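Local coordinates for MccB protein (Escherichia coli, PDB 6OM4), which joins AMP to a ribosomally made, N-formylated peptide through a phosphoramidate bond in the biosynthesis of the Trojan-horse antibiotic microcin C7, at residues I39-C44 with S66-F71. Residues are numbered along the deposited sequence; the frame is centred on the assembly and turned at random.
Sequences IKTAYC and SNCFRF
T41, on helix 32-43, packs its short side chain on the CB of C68 in helix 62-74, and only its methyl reaches F69. The CB atoms of T41 and C68 point into the interface, and the two helices come close here, with T41 CA 6.4 Å from C68 CA. The two branches of the threonine divide the work. OG1 stands beside the backbone N, anti to the carbonyl carbon (chi1 -59°), from where it bonds back to the carbonyl O of N37 one turn earlier. This polar atom is thereby satisfied within its own helix, although it faces the methylene of a cysteine: T41 OG1 lies 3.3 Å from C68 CB. The methyl takes the other position, anti to the backbone N, and sits over the junction of the two residues: T41 CG2 is 3.9 Å from both C68 CB and F69 N, with F69 CB slightly farther at 4.3 Å. In C68 the methylene does most of the touching. Its sulfur stays farther from the threonine, T41 OG1 to C68 SG being 4.0 Å; the cysteine side chain also packs on N37 and I38. F69 offers T41 only the base of its side chain. With CG anti to the backbone N (chi1 179°), its ring goes on to meet Y3 and Y51 edge-to-face and the ring of F45 at an intermediate tilt. T41 also touches F65 and L72, so it sits as a knob in the hole formed by F65, C68, F69 and L72. This buried knob-into-hole contact joins two helices of the small N-terminal domain, well away from the nucleotide and zinc sites; three helices (32-43, 51-58, 62-74) with small three-stranded antiparallel sheets are consistent with the winged-helix-like RiPP recognition element, which probably binds the precursor peptide.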
ATOM      1  N   ILE A  39      32.720  -7.299  -1.685  1.00 14.14           N
ATOM      2  CA  ILE A  39      32.538  -8.212  -0.496  1.00 14.53           C
ATOM      3  C   ILE A  39      33.501  -7.803   0.612  1.00 13.75           C
ATOM      4  O   ILE A  39      33.090  -7.684   1.767  1.00 13.33           O
ATOM      5  CB  ILE A  39      32.728  -9.682  -0.874  1.00 14.59           C
ATOM      6  CG1 ILE A  39      31.596 -10.176  -1.775  1.00 15.88           C
ATOM      7  CG2 ILE A  39      32.854 -10.549   0.374  1.00 16.53           C
ATOM      8  CD1 ILE A  39      31.915 -11.417  -2.559  1.00 15.29           C
ATOM      9  N   LYS A  40      34.781  -7.579   0.262  1.00 14.05           N
ATOM     10  CA  LYS A  40      35.788  -7.215   1.274  1.00 14.80           C
ATOM     11  C   LYS A  40      35.414  -5.883   1.928  1.00 14.93           C
ATOM     12  O   LYS A  40      35.552  -5.730   3.145  1.00 15.77           O
ATOM     13  CB  LYS A  40      37.188  -7.122   0.651  1.00 16.54           C
ATOM     14  CG  LYS A  40      37.790  -8.438   0.170  1.00 18.97           C
ATOM     15  CD  LYS A  40      39.058  -8.179  -0.666  1.00 22.15           C
ATOM     16  CE  LYS A  40      39.975  -9.375  -0.755  1.00 25.84           C
ATOM     17  NZ  LYS A  40      41.295  -9.014  -1.334  1.00 26.64           N
ATOM     18  N   THR A  41      34.906  -4.932   1.139  1.00 14.29           N
ATOM     19  CA  THR A  41      34.477  -3.644   1.646  1.00 14.72           C
ATOM     20  C   THR A  41      33.275  -3.821   2.589  1.00 14.15           C
ATOM     21  O   THR A  41      33.263  -3.299   3.707  1.00 14.24           O
ATOM     22  CB  THR A  41      34.178  -2.661   0.505  1.00 15.61           C
ATOM     23  OG1 THR A  41      35.376  -2.524  -0.266  1.00 16.76           O
ATOM     24  CG2 THR A  41      33.721  -1.290   0.964  1.00 14.68           C
ATOM     25  N   ALA A  42      32.271  -4.562   2.140  1.00 12.20           N
ATOM     26  CA  ALA A  42      31.053  -4.817   2.878  1.00 13.09           C
ATOM     27  C   ALA A  42      31.386  -5.379   4.262  1.00 14.15           C
ATOM     28  O   ALA A  42      30.834  -4.928   5.318  1.00 13.27           O
ATOM     29  CB  ALA A  42      30.187  -5.770   2.108  1.00 12.34           C
ATOM     30  N   TYR A  43      32.330  -6.316   4.266  1.00 14.47           N
ATOM     31  CA  TYR A  43      32.700  -7.043   5.458  1.00 16.63           C
ATOM     32  C   TYR A  43      33.254  -6.109   6.541  1.00 16.05           C
ATOM     33  O   TYR A  43      33.040  -6.372   7.739  1.00 15.61           O
ATOM     34  CB  TYR A  43      33.682  -8.142   5.078  1.00 17.45           C
ATOM     35  CG  TYR A  43      34.135  -9.032   6.210  1.00 17.68           C
ATOM     36  CD1 TYR A  43      33.363 -10.113   6.610  1.00 18.51           C
ATOM     37  CD2 TYR A  43      35.359  -8.836   6.816  1.00 18.81           C
ATOM     38  CE1 TYR A  43      33.803 -10.994   7.583  1.00 20.43           C
ATOM     39  CE2 TYR A  43      35.809  -9.705   7.804  1.00 20.26           C
ATOM     40  CZ  TYR A  43      35.024 -10.778   8.193  1.00 20.58           C
ATOM     41  OH  TYR A  43      35.452 -11.639   9.170  1.00 23.09           O
ATOM     42  N   CYS A  44      33.912  -5.008   6.135  1.00 16.64           N
ATOM     43  CA  CYS A  44      34.432  -4.037   7.085  1.00 16.01           C
ATOM     44  C   CYS A  44      33.331  -3.385   7.915  1.00 16.55           C
ATOM     45  O   CYS A  44      33.629  -2.790   8.943  1.00 16.02           O
ATOM     46  CB  CYS A  44      35.179  -2.916   6.381  1.00 18.56           C
ATOM     47  SG  CYS A  44      36.671  -3.518   5.560  1.00 22.44           S
ATOM     48  N   SER A  66      37.090   3.056  -2.388  1.00 18.32           N
ATOM     49  CA  SER A  66      36.238   4.210  -2.559  1.00 18.92           C
ATOM     50  C   SER A  66      35.060   3.877  -3.510  1.00 17.64           C
ATOM     51  O   SER A  66      33.907   4.221  -3.253  1.00 16.58           O
ATOM     52  CB  SER A  66      37.087   5.398  -3.033  1.00 21.88           C
ATOM     53  OG  SER A  66      36.294   6.507  -3.377  1.00 25.75           O
ATOM     54  N   ASN A  67      35.374   3.229  -4.632  1.00 17.29           N
ATOM     55  CA  ASN A  67      34.414   2.770  -5.601  1.00 17.44           C
ATOM     56  C   ASN A  67      33.419   1.802  -4.928  1.00 15.26           C
ATOM     57  O   ASN A  67      32.194   1.993  -5.102  1.00 16.24           O
ATOM     58  CB  ASN A  67      35.157   2.157  -6.787  1.00 20.23           C
ATOM     59  CG  ASN A  67      34.287   1.607  -7.887  1.00 24.97           C
ATOM     60  OD1 ASN A  67      34.602   0.535  -8.447  1.00 29.12           O
ATOM     61  ND2 ASN A  67      33.280   2.375  -8.276  1.00 28.31           N
ATOM     62  N   CYS A  68      33.923   0.839  -4.167  1.00 15.91           N
ATOM     63  CA  CYS A  68      33.064  -0.178  -3.530  1.00 15.48           C
ATOM     64  C   CYS A  68      32.172   0.483  -2.480  1.00 14.49           C
ATOM     65  O   CYS A  68      30.994   0.206  -2.374  1.00 13.05           O
ATOM     66  CB  CYS A  68      33.868  -1.319  -2.929  1.00 16.44           C
ATOM     67  SG  CYS A  68      34.762  -2.274  -4.177  1.00 19.97           S
ATOM     68  N   PHE A  69      32.733   1.408  -1.706  1.00 15.70           N
ATOM     69  CA  PHE A  69      31.954   2.053  -0.681  1.00 18.08           C
ATOM     70  C   PHE A  69      30.787   2.851  -1.310  1.00 17.94           C
ATOM     71  O   PHE A  69      29.670   2.812  -0.820  1.00 17.34           O
ATOM     72  CB  PHE A  69      32.895   2.901   0.167  1.00 17.32           C
ATOM     73  CG  PHE A  69      32.224   3.655   1.284  1.00 17.47           C
ATOM     74  CD1 PHE A  69      32.013   3.058   2.507  1.00 20.04           C
ATOM     75  CD2 PHE A  69      31.842   4.963   1.094  1.00 18.61           C
ATOM     76  CE1 PHE A  69      31.402   3.769   3.530  1.00 20.61           C
ATOM     77  CE2 PHE A  69      31.256   5.677   2.123  1.00 21.20           C
ATOM     78  CZ  PHE A  69      30.991   5.053   3.319  1.00 19.88           C
ATOM     79  N   ARG A  70      31.067   3.612  -2.385  1.00 17.23           N
ATOM     80  CA  ARG A  70      30.045   4.387  -3.131  1.00 17.46           C
ATOM     81  C   ARG A  70      28.932   3.441  -3.621  1.00 14.84           C
ATOM     82  O   ARG A  70      27.730   3.735  -3.515  1.00 14.96           O
ATOM     83  CB  ARG A  70      30.682   5.160  -4.294  1.00 18.43           C
ATOM     84  CG  ARG A  70      29.741   6.039  -5.128  1.00 21.81           C
ATOM     85  CD  ARG A  70      29.207   5.420  -6.414  1.00 25.76           C
ATOM     86  NE  ARG A  70      30.272   4.778  -7.146  1.00 32.20           N
ATOM     87  CZ  ARG A  70      30.184   3.669  -7.853  1.00 32.06           C
ATOM     88  NH1 ARG A  70      31.214   3.333  -8.604  1.00 38.81           N
ATOM     89  NH2 ARG A  70      29.116   2.898  -7.819  1.00 29.57           N
ATOM     90  N   PHE A  71      29.337   2.309  -4.165  1.00 14.04           N
ATOM     91  CA  PHE A  71      28.430   1.295  -4.666  1.00 15.06           C
ATOM     92  C   PHE A  71      27.502   0.788  -3.547  1.00 15.83           C
ATOM     93  O   PHE A  71      26.290   0.694  -3.731  1.00 15.85           O
ATOM     94  CB  PHE A  71      29.232   0.157  -5.297  1.00 16.69           C
ATOM     95  CG  PHE A  71      28.450  -1.086  -5.642  1.00 18.84           C
ATOM     96  CD1 PHE A  71      28.137  -2.020  -4.666  1.00 19.15           C
ATOM     97  CD2 PHE A  71      28.051  -1.321  -6.944  1.00 21.83           C
ATOM     98  CE1 PHE A  71      27.384  -3.147  -4.966  1.00 21.80           C
ATOM     99  CE2 PHE A  71      27.337  -2.469  -7.262  1.00 21.45           C
ATOM    100  CZ  PHE A  71      27.009  -3.378  -6.276  1.00 21.37           C
TER